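Local structure of oxidoreductase protein (Agrobacterium radiobacter, 5UI9) at residues M122-F127 / L296-H301; R128-I133 / H289-S294; Q259-E264 / D275-L280. The protein probably catalyses NAD-dependent oxidation or reduction of a small hydroxy acid or sugar-like substrate, as a member of the GFO/IDH/MocA oxidoreductase family. All coordinates share one frame; numbering follows the deposited sequence.

Contact 1: residues M122-F127 / L296-H301; sequences MVHENF and LAIQQH. With NAD (nicotinamide-adenine-dinucleotide), chain C.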
# COMPACT_ATOMS: atom_id res chain seq x y z
N MET A 122 -14.81 2.88 28.17
CA MET A 122 -13.91 2.19 27.25
C MET A 122 -14.68 1.79 26.00
O MET A 122 -15.79 1.28 26.09
CB MET A 122 -13.32 0.93 27.89
CG MET A 122 -12.26 0.25 27.02
SD MET A 122 -11.61 -1.30 27.67
CE MET A 122 -12.93 -2.43 27.27
N VAL A 123 -14.06 2.00 24.84
CA VAL A 123 -14.59 1.46 23.60
C VAL A 123 -14.07 0.04 23.45
O VAL A 123 -12.87 -0.21 23.62
CB VAL A 123 -14.22 2.33 22.38
CG1 VAL A 123 -14.79 1.74 21.09
CG2 VAL A 123 -14.73 3.75 22.61
N HIS A 124 -14.97 -0.90 23.17
CA HIS A 124 -14.54 -2.26 22.89
C HIS A 124 -13.94 -2.26 21.48
O HIS A 124 -14.62 -2.52 20.49
CB HIS A 124 -15.70 -3.26 23.04
CG HIS A 124 -15.27 -4.70 23.00
ND1 HIS A 124 -15.54 -5.58 24.02
CD2 HIS A 124 -14.60 -5.41 22.05
CE1 HIS A 124 -15.06 -6.77 23.71
NE2 HIS A 124 -14.48 -6.69 22.53
N GLU A 125 -12.66 -1.91 21.42
CA GLU A 125 -11.89 -1.88 20.19
C GLU A 125 -10.79 -2.94 20.32
O GLU A 125 -9.71 -2.66 20.87
CB GLU A 125 -11.34 -0.47 19.97
CG GLU A 125 -10.46 -0.28 18.75
CD GLU A 125 -11.02 -0.96 17.51
OE1 GLU A 125 -12.08 -0.51 17.01
OE2 GLU A 125 -10.41 -1.94 17.06
N ASN A 126 -11.08 -4.15 19.83
CA ASN A 126 -10.31 -5.35 20.21
C ASN A 126 -9.19 -5.79 19.24
O ASN A 126 -8.41 -6.68 19.57
CB ASN A 126 -11.25 -6.54 20.58
CG ASN A 126 -12.20 -6.96 19.46
OD1 ASN A 126 -11.90 -6.83 18.28
ND2 ASN A 126 -13.36 -7.48 19.84
N PHE A 127 -9.09 -5.14 18.08
CA PHE A 127 -8.09 -5.54 17.07
C PHE A 127 -6.66 -5.31 17.54
O PHE A 127 -5.83 -6.19 17.41
CB PHE A 127 -8.34 -4.86 15.71
CG PHE A 127 -9.21 -5.67 14.79
CD1 PHE A 127 -10.46 -6.11 15.20
CD2 PHE A 127 -8.79 -5.98 13.50
CE1 PHE A 127 -11.26 -6.86 14.36
CE2 PHE A 127 -9.59 -6.72 12.64
CZ PHE A 127 -10.83 -7.16 13.07
N LEU A 296 -11.45 -11.60 25.19
CA LEU A 296 -11.01 -11.91 26.56
C LEU A 296 -9.93 -10.93 27.05
O LEU A 296 -10.04 -10.42 28.18
CB LEU A 296 -10.51 -13.36 26.67
CG LEU A 296 -9.96 -13.81 28.03
CD1 LEU A 296 -11.00 -13.60 29.13
CD2 LEU A 296 -9.51 -15.26 28.00
N ALA A 297 -8.93 -10.66 26.21
CA ALA A 297 -7.84 -9.74 26.54
C ALA A 297 -8.35 -8.35 26.92
O ALA A 297 -7.98 -7.82 27.97
CB ALA A 297 -6.85 -9.64 25.37
N ILE A 298 -9.23 -7.78 26.09
CA ILE A 298 -9.74 -6.44 26.36
C ILE A 298 -10.68 -6.41 27.57
O ILE A 298 -10.69 -5.44 28.31
CB ILE A 298 -10.38 -5.77 25.11
CG1 ILE A 298 -10.35 -4.24 25.25
CG2 ILE A 298 -11.80 -6.27 24.86
CD1 ILE A 298 -10.97 -3.50 24.09
N GLN A 299 -11.47 -7.47 27.77
CA GLN A 299 -12.37 -7.54 28.92
C GLN A 299 -11.64 -7.80 30.25
O GLN A 299 -12.04 -7.27 31.29
CB GLN A 299 -13.51 -8.54 28.66
CG GLN A 299 -14.48 -8.01 27.59
CD GLN A 299 -15.65 -8.92 27.27
OE1 GLN A 299 -16.45 -8.59 26.39
NE2 GLN A 299 -15.79 -10.05 27.98
N GLN A 300 -10.55 -8.58 30.21
CA GLN A 300 -9.65 -8.67 31.37
C GLN A 300 -8.95 -7.34 31.64
O GLN A 300 -8.78 -6.95 32.80
CB GLN A 300 -8.59 -9.78 31.19
CG GLN A 300 -7.82 -10.12 32.47
CD GLN A 300 -8.72 -10.73 33.52
OE1 GLN A 300 -9.21 -11.84 33.35
NE2 GLN A 300 -8.95 -10.01 34.62
N HIS A 301 -8.53 -6.67 30.57
CA HIS A 301 -7.90 -5.36 30.67
C HIS A 301 -8.85 -4.37 31.35
O HIS A 301 -8.46 -3.71 32.32
CB HIS A 301 -7.46 -4.86 29.28
CG HIS A 301 -6.97 -3.45 29.25
ND1 HIS A 301 -5.70 -3.09 29.65
CD2 HIS A 301 -7.57 -2.31 28.84
CE1 HIS A 301 -5.55 -1.79 29.49
NE2 HIS A 301 -6.67 -1.29 29.01
PA NAD C . -26.82 -7.71 16.26
O1A NAD C . -27.90 -6.96 15.51
O2A NAD C . -26.60 -9.17 15.99
O5B NAD C . -27.06 -7.52 17.82
C5B NAD C . -27.57 -6.32 18.39
C4B NAD C . -28.56 -6.71 19.48
O4B NAD C . -28.86 -5.56 20.27
C3B NAD C . -29.87 -7.22 18.92
O3B NAD C . -30.20 -8.47 19.54
C2B NAD C . -30.89 -6.14 19.24
O2B NAD C . -32.17 -6.68 19.54
C1B NAD C . -30.27 -5.45 20.44
N9A NAD C . -30.56 -4.02 20.65
C8A NAD C . -30.46 -3.01 19.76
N7A NAD C . -30.79 -1.83 20.35
C5A NAD C . -31.08 -2.07 21.64
C6A NAD C . -31.51 -1.29 22.83
N6A NAD C . -31.68 0.05 22.76
N1A NAD C . -31.70 -1.95 23.99
C2A NAD C . -31.54 -3.29 24.09
N3A NAD C . -31.16 -4.06 23.06
C4A NAD C . -30.92 -3.52 21.83
O3 NAD C . -25.43 -6.92 16.05
PN NAD C . -23.98 -7.61 16.18
O1N NAD C . -23.60 -8.25 14.87
O2N NAD C . -23.92 -8.43 17.44
O5D NAD C . -23.10 -6.28 16.33
C5D NAD C . -23.29 -5.43 17.45
C4D NAD C . -22.12 -4.47 17.51
O4D NAD C . -20.91 -5.23 17.67
C3D NAD C . -21.97 -3.64 16.24
O3D NAD C . -21.79 -2.26 16.57
C2D NAD C . -20.75 -4.22 15.54
O2D NAD C . -19.98 -3.23 14.85
C1D NAD C . -19.95 -4.82 16.70
N1N NAD C . -19.06 -5.94 16.35
C2N NAD C . -17.81 -5.90 16.86
C3N NAD C . -16.88 -6.89 16.61
C7N NAD C . -15.51 -6.76 17.21
O7N NAD C . -15.39 -6.24 18.31
N7N NAD C . -14.44 -7.21 16.55
C4N NAD C . -17.26 -7.97 15.80
C5N NAD C . -18.56 -8.01 15.29
C6N NAD C . -19.45 -6.98 15.58
O HOH W 1 -16.70 -5.73 26.45
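I298 pushes its whole side chain from helix 289-308 against strand 121-124, an edge strand of the Rossmann sheet, and the residues after it, and each branch finds a different partner. CG2 sits over one face of the H124 imidazole, a CH-pi contact 3.7 Å from the ring centroid. CD1 reaches the backbone at E125, 3.5 Å from its N, while CG1 meets M122 CE at 3.7 Å. M122 gets there because its chain, extended through chi2, bends at chi3 (78°); its SD also lies at the edge of the H301 ring.

This apolar side is close-packed. The Q299 side is looser: its amide stands nearly perpendicular to the H124 ring, with OE1 at the ring edge, and water 1 joins H124 ND1 (2.7 Å) to Q299 OE1 (2.9 Å). Q299 NE2 is hydrogen-bonded to Q20 O.

On its other edge, H124 NE2 accepts from N126 ND2 (3.0 Å) within the ring plane. N126 OD1 in turn receives the nicotinamide amide N7N of NAD at 3.1 Å. H124 thus probably helps hold the N126 amide in the orientation that meets the carboxamide of NAD.

Contact 2: residues R128-I133 / H289-S294; sequences RWQTPI and HNIQES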
# COMPACT_ATOMS: atom_id res chain seq x y z
N ARG A 128 -6.40 -4.15 18.16
CA ARG A 128 -5.08 -3.90 18.77
C ARG A 128 -4.71 -4.88 19.90
O ARG A 128 -3.54 -5.02 20.23
CB ARG A 128 -4.97 -2.45 19.28
CG ARG A 128 -5.82 -2.13 20.51
CD ARG A 128 -5.31 -0.91 21.24
NE ARG A 128 -5.57 0.32 20.50
CZ ARG A 128 -5.28 1.55 20.92
NH1 ARG A 128 -4.70 1.74 22.11
NH2 ARG A 128 -5.58 2.59 20.17
N TRP A 129 -5.72 -5.53 20.48
CA TRP A 129 -5.52 -6.56 21.51
C TRP A 129 -5.29 -7.99 20.98
O TRP A 129 -5.10 -8.91 21.77
CB TRP A 129 -6.69 -6.54 22.52
CG TRP A 129 -6.63 -5.36 23.42
CD1 TRP A 129 -7.34 -4.20 23.30
CD2 TRP A 129 -5.79 -5.21 24.56
NE1 TRP A 129 -6.99 -3.34 24.31
CE2 TRP A 129 -6.04 -3.93 25.10
CE3 TRP A 129 -4.83 -6.04 25.18
CZ2 TRP A 129 -5.38 -3.46 26.24
CZ3 TRP A 129 -4.18 -5.57 26.32
CH2 TRP A 129 -4.45 -4.29 26.84
N GLN A 130 -5.28 -8.16 19.65
CA GLN A 130 -4.91 -9.44 19.04
C GLN A 130 -3.42 -9.71 19.28
O GLN A 130 -2.60 -8.80 19.20
CB GLN A 130 -5.17 -9.42 17.52
CG GLN A 130 -6.64 -9.35 17.11
CD GLN A 130 -6.84 -9.05 15.62
OE1 GLN A 130 -7.97 -8.80 15.17
NE2 GLN A 130 -5.75 -9.07 14.85
N THR A 131 -3.09 -10.97 19.57
CA THR A 131 -1.69 -11.37 19.81
C THR A 131 -0.69 -10.89 18.74
O THR A 131 0.34 -10.32 19.09
CB THR A 131 -1.61 -12.89 20.03
OG1 THR A 131 -2.44 -13.25 21.14
CG2 THR A 131 -0.16 -13.35 20.31
N PRO A 132 -0.98 -11.11 17.44
CA PRO A 132 -0.01 -10.64 16.43
C PRO A 132 0.21 -9.13 16.41
O PRO A 132 1.33 -8.68 16.14
CB PRO A 132 -0.61 -11.13 15.10
CG PRO A 132 -2.04 -11.42 15.40
CD PRO A 132 -2.05 -11.90 16.82
N ILE A 133 -0.83 -8.35 16.71
CA ILE A 133 -0.71 -6.89 16.73
C ILE A 133 0.09 -6.43 17.96
O ILE A 133 0.88 -5.49 17.88
CB ILE A 133 -2.09 -6.18 16.73
CG1 ILE A 133 -3.01 -6.71 15.62
CG2 ILE A 133 -1.92 -4.66 16.63
CD1 ILE A 133 -2.41 -6.76 14.25
N HIS A 289 -11.41 -17.14 15.87
CA HIS A 289 -10.61 -17.38 17.07
C HIS A 289 -9.63 -16.27 17.47
O HIS A 289 -9.48 -15.99 18.66
CB HIS A 289 -9.95 -18.78 17.03
CG HIS A 289 -8.99 -18.99 15.91
ND1 HIS A 289 -7.63 -19.12 16.11
CD2 HIS A 289 -9.18 -19.14 14.58
CE1 HIS A 289 -7.03 -19.32 14.95
NE2 HIS A 289 -7.95 -19.33 14.00
N ASN A 290 -9.01 -15.61 16.49
CA ASN A 290 -8.12 -14.49 16.77
C ASN A 290 -8.87 -13.33 17.45
O ASN A 290 -8.40 -12.79 18.45
CB ASN A 290 -7.44 -14.00 15.48
CG ASN A 290 -6.39 -12.93 15.73
OD1 ASN A 290 -5.90 -12.73 16.84
ND2 ASN A 290 -6.02 -12.22 14.66
N ILE A 291 -10.04 -12.97 16.90
CA ILE A 291 -10.89 -11.92 17.47
C ILE A 291 -11.40 -12.35 18.84
O ILE A 291 -11.40 -11.56 19.80
CB ILE A 291 -12.07 -11.57 16.52
CG1 ILE A 291 -11.54 -10.91 15.23
CG2 ILE A 291 -13.10 -10.67 17.20
CD1 ILE A 291 -12.59 -10.70 14.15
N GLN A 292 -11.83 -13.61 18.93
CA GLN A 292 -12.37 -14.15 20.17
C GLN A 292 -11.38 -14.11 21.34
O GLN A 292 -11.77 -13.75 22.45
CB GLN A 292 -12.91 -15.56 19.93
CG GLN A 292 -14.21 -15.54 19.14
CD GLN A 292 -14.62 -16.90 18.62
OE1 GLN A 292 -13.80 -17.67 18.13
NE2 GLN A 292 -15.91 -17.20 18.71
N GLU A 293 -10.11 -14.44 21.08
CA GLU A 293 -9.06 -14.28 22.09
C GLU A 293 -8.94 -12.82 22.53
O GLU A 293 -8.80 -12.55 23.73
CB GLU A 293 -7.69 -14.74 21.58
CG GLU A 293 -6.61 -14.71 22.67
CD GLU A 293 -5.23 -15.12 22.19
OE1 GLU A 293 -4.96 -15.08 20.98
OE2 GLU A 293 -4.40 -15.50 23.04
N SER A 294 -8.98 -11.89 21.58
CA SER A 294 -8.82 -10.47 21.89
C SER A 294 -9.97 -9.90 22.72
O SER A 294 -9.79 -8.92 23.44
CB SER A 294 -8.61 -9.65 20.61
OG SER A 294 -9.81 -9.49 19.89
O HOH W 2 -5.38 -12.85 19.59
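Q130 and N290 lay their side chains across each other at about a right angle, with amide planes 55° apart, where the loop ahead of helix 131-141 meets the first turn of helix 289-308. The Q130 chain runs extended beyond CG, and its CB and CG pass the N290 carbonyl, each 3.5 Å from OD1. Farther out, Q130 lies alongside I291 and points the same way. The P132 ring also slides past N290, in the opposite direction, with CD 3.9 Å from OD1.

T131 and E293 approach at a slant. The E293 chain is fully extended, CG anti to the backbone N (chi1 -174°), which carries its carboxylate across to the start of the facing helix. There T131 OG1 donates to E293 OE1 at 3.1 Å, coming from above the carboxylate plane, 55° out of it. The other oxygen, OE2, accepts from Q279.

Between these two pairs lies water 2. It accepts from T131 N at 3.0 Å, and N290 OD1 and E293 OE1 lie 2.8 and 2.7 Å from it.

S294 closes the contact toward W129. Its CB packs against the W129 carbonyl carbon at 3.7 Å, while OG turns back to donate to I291 O of its own helix (2.6 Å). The W129 indole itself leads off along helix 289-308 to A297, I298 and H301.

I291 points away from this junction and lines the pocket that holds NAD and the dihydroxy acid. The chemistry of the junction is mostly polar: the carboxylate and the water gather at the N-terminal turn of helix 131-141, where the helix dipole would probably help stabilise the negative charge.

Contact 3: residues Q259-E264 / D275-L280; sequences QGYRLE and DASPQL
The backbones of 259-264 and 275-280 meet at the point where the edge of the large mixed sheet comes apart. R262 and D275 form an antiparallel, non-hydrogen-bonded pair, their CA atoms 5.2 Å apart; one step farther, A276 N donates to Y261 O at 2.9 Å. Beyond this bond the segments diverge, and 275-280 leaves the sheet on its way to helix 289-308. G260 and Y261 both have positive phi (79° and 60°), as the tight reversal after strand 253-258 is made.

Y261 and R262 together face S258, giving a G1 beta bulge where strand 253-258 turns into strand 262-266. The strands belong to the extended sheet of the C-terminal domain in the GFO/IDH/MocA fold, with 271-275 at its margin. The exit from that last strand is shaped by an Asx turn: D275 OD1 accepts from S277 OG at 2.6 Å, through its syn lone pair, and from S277 N at 3.1 Å, from above the carboxylate plane.

Among the side chains, the Y261 ring carries the largest share of the contact. P278 crosses it at about a right angle and sets CD over one face, 3.6 Å from the centroid and 16° off the normal, a CH-pi contact displaced toward the CE2 rim. Nearer the backbone, Y261 CB lies 3.6 Å from S277 N. On the inner side A276 CB faces L263 CB at 4.4 Å, and A276 also rests on P132 of helix 131-141, with L263 on A135. Toward solvent, R262 NH1 makes a salt bridge to E264 OE2 at 2.6 Å, approaching its anti lone pair.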
# COMPACT_ATOMS: atom_id res chain seq x y z
N GLN A 259 0.61 -13.38 6.11
CA GLN A 259 -0.46 -14.39 6.24
C GLN A 259 -0.03 -15.60 7.06
O GLN A 259 1.09 -16.06 6.94
CB GLN A 259 -0.94 -14.82 4.83
CG GLN A 259 -1.63 -16.18 4.70
CD GLN A 259 -3.14 -16.11 4.82
OE1 GLN A 259 -3.82 -15.65 3.90
NE2 GLN A 259 -3.68 -16.62 5.94
N GLY A 260 -0.94 -16.12 7.88
CA GLY A 260 -0.65 -17.24 8.78
C GLY A 260 0.10 -16.84 10.04
O GLY A 260 0.71 -17.68 10.68
N TYR A 261 0.04 -15.55 10.38
CA TYR A 261 0.66 -14.98 11.59
C TYR A 261 2.18 -15.15 11.67
O TYR A 261 2.75 -15.26 12.76
CB TYR A 261 -0.00 -15.54 12.84
CG TYR A 261 -1.50 -15.42 12.81
CD1 TYR A 261 -2.11 -14.19 13.00
CD2 TYR A 261 -2.31 -16.54 12.59
CE1 TYR A 261 -3.48 -14.06 12.98
CE2 TYR A 261 -3.70 -16.41 12.56
CZ TYR A 261 -4.28 -15.17 12.76
OH TYR A 261 -5.64 -15.01 12.73
N ARG A 262 2.84 -15.15 10.51
CA ARG A 262 4.29 -15.24 10.46
C ARG A 262 4.88 -13.84 10.63
O ARG A 262 4.52 -12.93 9.89
CB ARG A 262 4.72 -15.86 9.14
CG ARG A 262 6.21 -16.18 9.11
CD ARG A 262 6.55 -17.22 8.04
NE ARG A 262 6.56 -16.67 6.69
CZ ARG A 262 7.56 -15.96 6.15
NH1 ARG A 262 8.67 -15.68 6.85
NH2 ARG A 262 7.45 -15.51 4.90
N LEU A 263 5.79 -13.69 11.58
CA LEU A 263 6.37 -12.40 11.94
C LEU A 263 7.87 -12.39 11.65
O LEU A 263 8.65 -13.03 12.36
CB LEU A 263 6.10 -12.11 13.43
CG LEU A 263 6.63 -10.82 14.05
CD1 LEU A 263 6.16 -9.60 13.28
CD2 LEU A 263 6.17 -10.75 15.50
N GLU A 264 8.25 -11.68 10.59
CA GLU A 264 9.66 -11.51 10.20
C GLU A 264 10.17 -10.19 10.72
O GLU A 264 9.64 -9.13 10.38
CB GLU A 264 9.82 -11.50 8.68
CG GLU A 264 10.28 -12.81 8.09
CD GLU A 264 10.49 -12.72 6.59
OE1 GLU A 264 11.05 -11.70 6.11
OE2 GLU A 264 10.09 -13.67 5.90
N ASP A 275 6.31 -17.25 15.21
CA ASP A 275 4.92 -17.63 15.04
C ASP A 275 4.08 -16.80 16.02
O ASP A 275 4.06 -17.08 17.22
CB ASP A 275 4.75 -19.13 15.30
CG ASP A 275 3.32 -19.62 15.06
OD1 ASP A 275 2.43 -18.81 14.72
OD2 ASP A 275 3.09 -20.84 15.23
N ALA A 276 3.38 -15.80 15.49
CA ALA A 276 2.55 -14.91 16.30
C ALA A 276 1.07 -15.33 16.30
O ALA A 276 0.18 -14.49 16.47
CB ALA A 276 2.70 -13.47 15.79
N SER A 277 0.80 -16.63 16.14
CA SER A 277 -0.56 -17.14 16.07
C SER A 277 -1.33 -16.91 17.37
O SER A 277 -0.74 -16.88 18.45
CB SER A 277 -0.57 -18.64 15.78
OG SER A 277 -0.14 -18.89 14.46
N PRO A 278 -2.65 -16.77 17.26
CA PRO A 278 -3.45 -16.63 18.46
C PRO A 278 -3.70 -17.98 19.10
O PRO A 278 -3.56 -19.02 18.47
CB PRO A 278 -4.76 -16.05 17.92
CG PRO A 278 -4.89 -16.68 16.58
CD PRO A 278 -3.49 -16.79 16.04
N GLN A 279 -4.06 -17.94 20.37
CA GLN A 279 -4.53 -19.10 21.09
C GLN A 279 -5.91 -19.48 20.58
O GLN A 279 -6.58 -18.69 19.90
CB GLN A 279 -4.59 -18.81 22.59
CG GLN A 279 -3.23 -18.55 23.22
CD GLN A 279 -3.31 -18.37 24.73
OE1 GLN A 279 -2.74 -19.15 25.50
NE2 GLN A 279 -4.04 -17.35 25.15
N LEU A 280 -6.32 -20.69 20.92
CA LEU A 280 -7.64 -21.19 20.59
C LEU A 280 -8.35 -21.48 21.91
O LEU A 280 -8.09 -22.50 22.56
CB LEU A 280 -7.54 -22.44 19.72
CG LEU A 280 -8.84 -23.02 19.18
CD1 LEU A 280 -9.58 -22.01 18.30
CD2 LEU A 280 -8.55 -24.30 18.40

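From the N terminus, the chain completes the Rossmann sheet with strand 121-124, and contact 1 ties this strand and the residues after it to helix 289-308, closing the longest of the three loops. Contact 2 lies within that loop: 128-133, leading into helix 131-141, meets the first turns of helix 289-308. Contact 3 lies within both, a short closure between 259-264 and 275-280 at the margin of the C-terminal sheet. The loops thus nest without crossing. Contacts 1 and 2 share helix 289-308 and touch where F127 packs on I133, contacts 2 and 3 touch through N290 and Y261, whereas contacts 1 and 3 stay about 7 Å apart at their nearest atoms.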